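Local coordinates for a cystathionine beta-synthase domain protein fused to a Zn-ribbon-like domain (Pyrococcus furiosus, PDB 3GHD), which is of unknown function but pairs a CBS domain, which probably binds nucleotides, with a zinc-ribbon-like domain that probably binds metal, at residues 44-49 against 60-65. Residues are numbered along the deposited sequence; the frame is centred on the assembly and turned at random.
Sequences LDKVVA and EEIMTK
The ammonium group of Lys46 stands over one face of the Ile62 carbonyl group, with CE on the same side and CD lower down beside the oxygen; the Ile62 side chain leaves from the opposite face. In this CBS domain, of beta-alpha-beta-beta-alpha order, the contact joins the end of helix 40-48 to the loop leading into strand 64-65, which pairs antiparallel with strand 33-39. Lys46 NZ donates to Ile62 O at 3.0 Å, rising 45° out of the carbonyl plane and meeting the C=O bond at 130°, so neither lone pair is addressed squarely. The lysine reaches it because CG is anti to its carbonyl carbon (chi1 -61°) and the chain beyond is extended, laying CD 4.0 Å from Ile62 CB. A leucine in place of Lys46 would probably leave the Ile62 oxygen without this donor and the loop less firmly tied to the helix. A weak, long ion pair also links NZ to Asp42. Within 44-49 the helix widens into a pi-type turn, Ala49 N bonding to Leu44 O. Ile62 also packs on Val38, while Val47 touches Lys52 and Pro54 of the intervening loop. The Val47 and Ile62 side chains cross at about a right angle, Val47 CG2 meeting Ile62 CD1 at 3.6 Å.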
ATOM      1  N   LEU A  44      -8.428  12.616   7.031  1.00 12.14           N
ATOM      2  CA  LEU A  44      -8.854  12.703   5.647  1.00 12.25           C
ATOM      3  C   LEU A  44     -10.064  13.595   5.486  1.00 11.96           C
ATOM      4  O   LEU A  44     -10.076  14.459   4.623  1.00 13.78           O
ATOM      5  CB  LEU A  44      -9.149  11.290   5.108  1.00 11.30           C
ATOM      6  CG  LEU A  44      -7.971  10.311   4.844  1.00 12.33           C
ATOM      7  CD1 LEU A  44      -8.555   8.859   4.797  1.00 11.30           C
ATOM      8  CD2 LEU A  44      -7.173  10.710   3.565  1.00 14.01           C
ATOM      9  N   ASP A  45     -11.051  13.439   6.365  1.00 11.94           N
ATOM     10  CA  ASP A  45     -12.353  14.099   6.204  1.00 13.15           C
ATOM     11  C   ASP A  45     -12.382  15.525   6.699  1.00 13.98           C
ATOM     12  O   ASP A  45     -13.071  16.358   6.112  1.00 15.62           O
ATOM     13  CB  ASP A  45     -13.462  13.305   6.880  1.00 13.79           C
ATOM     14  CG  ASP A  45     -13.639  11.910   6.294  1.00 16.44           C
ATOM     15  OD1 ASP A  45     -13.136  11.697   5.170  1.00 16.69           O
ATOM     16  OD2 ASP A  45     -14.285  11.028   6.956  1.00 16.21           O
ATOM     17  N   LYS A  46     -11.652  15.808   7.774  1.00 15.28           N
ATOM     18  CA  LYS A  46     -11.661  17.103   8.374  1.00 14.85           C
ATOM     19  C   LYS A  46     -10.501  17.982   7.937  1.00 15.14           C
ATOM     20  O   LYS A  46     -10.579  19.221   8.082  1.00 13.86           O
ATOM     21  CB  LYS A  46     -11.689  17.005   9.893  1.00 16.09           C
ATOM     22  CG  LYS A  46     -12.905  16.288  10.447  1.00 16.16           C
ATOM     23  CD  LYS A  46     -12.701  16.039  11.910  1.00 17.12           C
ATOM     24  CE  LYS A  46     -13.999  15.834  12.611  1.00 19.58           C
ATOM     25  NZ  LYS A  46     -13.799  15.822  14.076  1.00 18.96           N
ATOM     26  N   VAL A  47      -9.469  17.394   7.359  1.00 13.79           N
ATOM     27  CA  VAL A  47      -8.314  18.184   6.926  1.00 14.14           C
ATOM     28  C   VAL A  47      -8.087  18.172   5.412  1.00 13.72           C
ATOM     29  O   VAL A  47      -8.207  19.205   4.751  1.00 13.97           O
ATOM     30  CB  VAL A  47      -7.034  17.765   7.649  1.00 14.67           C
ATOM     31  CG1 VAL A  47      -5.932  18.799   7.398  1.00 11.40           C
ATOM     32  CG2 VAL A  47      -7.296  17.577   9.163  1.00 15.86           C
ATOM     33  N   VAL A  48      -7.748  17.007   4.875  1.00 12.47           N
ATOM     34  CA  VAL A  48      -7.421  16.868   3.456  1.00 11.96           C
ATOM     35  C   VAL A  48      -8.583  17.257   2.541  1.00 12.15           C
ATOM     36  O   VAL A  48      -8.416  18.107   1.659  1.00 12.89           O
ATOM     37  CB  VAL A  48      -6.944  15.397   3.146  1.00 11.53           C
ATOM     38  CG1 VAL A  48      -6.550  15.247   1.695  1.00  8.15           C
ATOM     39  CG2 VAL A  48      -5.771  15.002   4.118  1.00 11.03           C
ATOM     40  N   ALA A  49      -9.765  16.685   2.787  1.00 12.58           N
ATOM     41  CA  ALA A  49     -10.956  16.879   1.949  1.00 13.40           C
ATOM     42  C   ALA A  49     -11.551  18.280   2.072  1.00 14.78           C
ATOM     43  O   ALA A  49     -12.201  18.798   1.145  1.00 15.91           O
ATOM     44  CB  ALA A  49     -12.031  15.830   2.308  1.00 13.87           C
ATOM     45  N   GLU A  60      -5.530  18.931  18.257  1.00 20.04           N
ATOM     46  CA  GLU A  60      -6.594  19.444  19.124  1.00 20.64           C
ATOM     47  C   GLU A  60      -7.765  20.044  18.301  1.00 20.80           C
ATOM     48  O   GLU A  60      -8.930  19.909  18.692  1.00 19.73           O
ATOM     49  CB  GLU A  60      -6.030  20.486  20.092  1.00 21.48           C
ATOM     50  CG  GLU A  60      -5.599  21.785  19.408  1.00 22.99           C
ATOM     51  CD  GLU A  60      -4.885  22.760  20.327  1.00 26.47           C
ATOM     52  OE1 GLU A  60      -4.333  23.750  19.781  1.00 29.44           O
ATOM     53  OE2 GLU A  60      -4.884  22.569  21.572  1.00 25.09           O
ATOM     54  N   GLU A  61      -7.443  20.648  17.148  1.00 20.26           N
ATOM     55  CA  GLU A  61      -8.448  21.257  16.271  1.00 21.02           C
ATOM     56  C   GLU A  61      -9.386  20.275  15.561  1.00 21.13           C
ATOM     57  O   GLU A  61     -10.428  20.707  15.066  1.00 22.20           O
ATOM     58  CB  GLU A  61      -7.802  22.153  15.202  1.00 20.87           C
ATOM     59  CG  GLU A  61      -6.767  23.174  15.694  1.00 21.83           C
ATOM     60  CD  GLU A  61      -6.182  23.973  14.532  1.00 25.10           C
ATOM     61  OE1 GLU A  61      -6.886  24.141  13.493  1.00 28.96           O
ATOM     62  OE2 GLU A  61      -5.025  24.438  14.656  1.00 25.67           O
ATOM     63  N   ILE A  62      -9.050  18.976  15.496  1.00 20.29           N
ATOM     64  CA  ILE A  62      -9.943  18.012  14.831  1.00 19.86           C
ATOM     65  C   ILE A  62     -10.318  16.774  15.664  1.00 20.39           C
ATOM     66  O   ILE A  62     -10.960  15.849  15.140  1.00 20.30           O
ATOM     67  CB  ILE A  62      -9.364  17.518  13.489  1.00 20.19           C
ATOM     68  CG1 ILE A  62      -8.051  16.759  13.707  1.00 19.05           C
ATOM     69  CG2 ILE A  62      -9.137  18.633  12.527  1.00 19.63           C
ATOM     70  CD1 ILE A  62      -7.495  16.142  12.431  1.00 19.80           C
HETATM   71  N   MSE A  63      -9.950  16.738  16.944  1.00 20.10           N
HETATM   72  CA  MSE A  63     -10.258  15.552  17.748  1.00 20.70           C
HETATM   73  C   MSE A  63     -11.705  15.552  18.167  1.00 20.16           C
HETATM   74  O   MSE A  63     -12.353  16.601  18.272  1.00 21.27           O
HETATM   75  CB  MSE A  63      -9.385  15.486  18.998  1.00 21.33           C
HETATM   76  CG  MSE A  63      -9.740  16.530  20.024  1.00 22.71           C
HETATM   77 SE   MSE A  63      -8.452  16.762  21.471  1.00 31.09          SE
HETATM   78  CE  MSE A  63      -9.116  18.498  22.178  1.00 25.36           C
ATOM     79  N   THR A  64     -12.207  14.353  18.399  1.00 19.18           N
ATOM     80  CA  THR A  64     -13.426  14.141  19.169  1.00 18.80           C
ATOM     81  C   THR A  64     -13.087  14.198  20.648  1.00 18.27           C
ATOM     82  O   THR A  64     -12.038  13.686  21.053  1.00 18.28           O
ATOM     83  CB  THR A  64     -13.997  12.764  18.835  1.00 18.84           C
ATOM     84  OG1 THR A  64     -14.362  12.774  17.461  1.00 20.71           O
ATOM     85  CG2 THR A  64     -15.241  12.413  19.709  1.00 16.48           C
ATOM     86  N   LYS A  65     -13.945  14.859  21.435  1.00 18.38           N
ATOM     87  CA  LYS A  65     -13.769  14.958  22.884  1.00 18.20           C
ATOM     88  C   LYS A  65     -13.851  13.567  23.495  1.00 17.95           C
ATOM     89  O   LYS A  65     -14.644  12.734  23.045  1.00 18.65           O
ATOM     90  CB  LYS A  65     -14.828  15.888  23.520  1.00 18.39           C
TER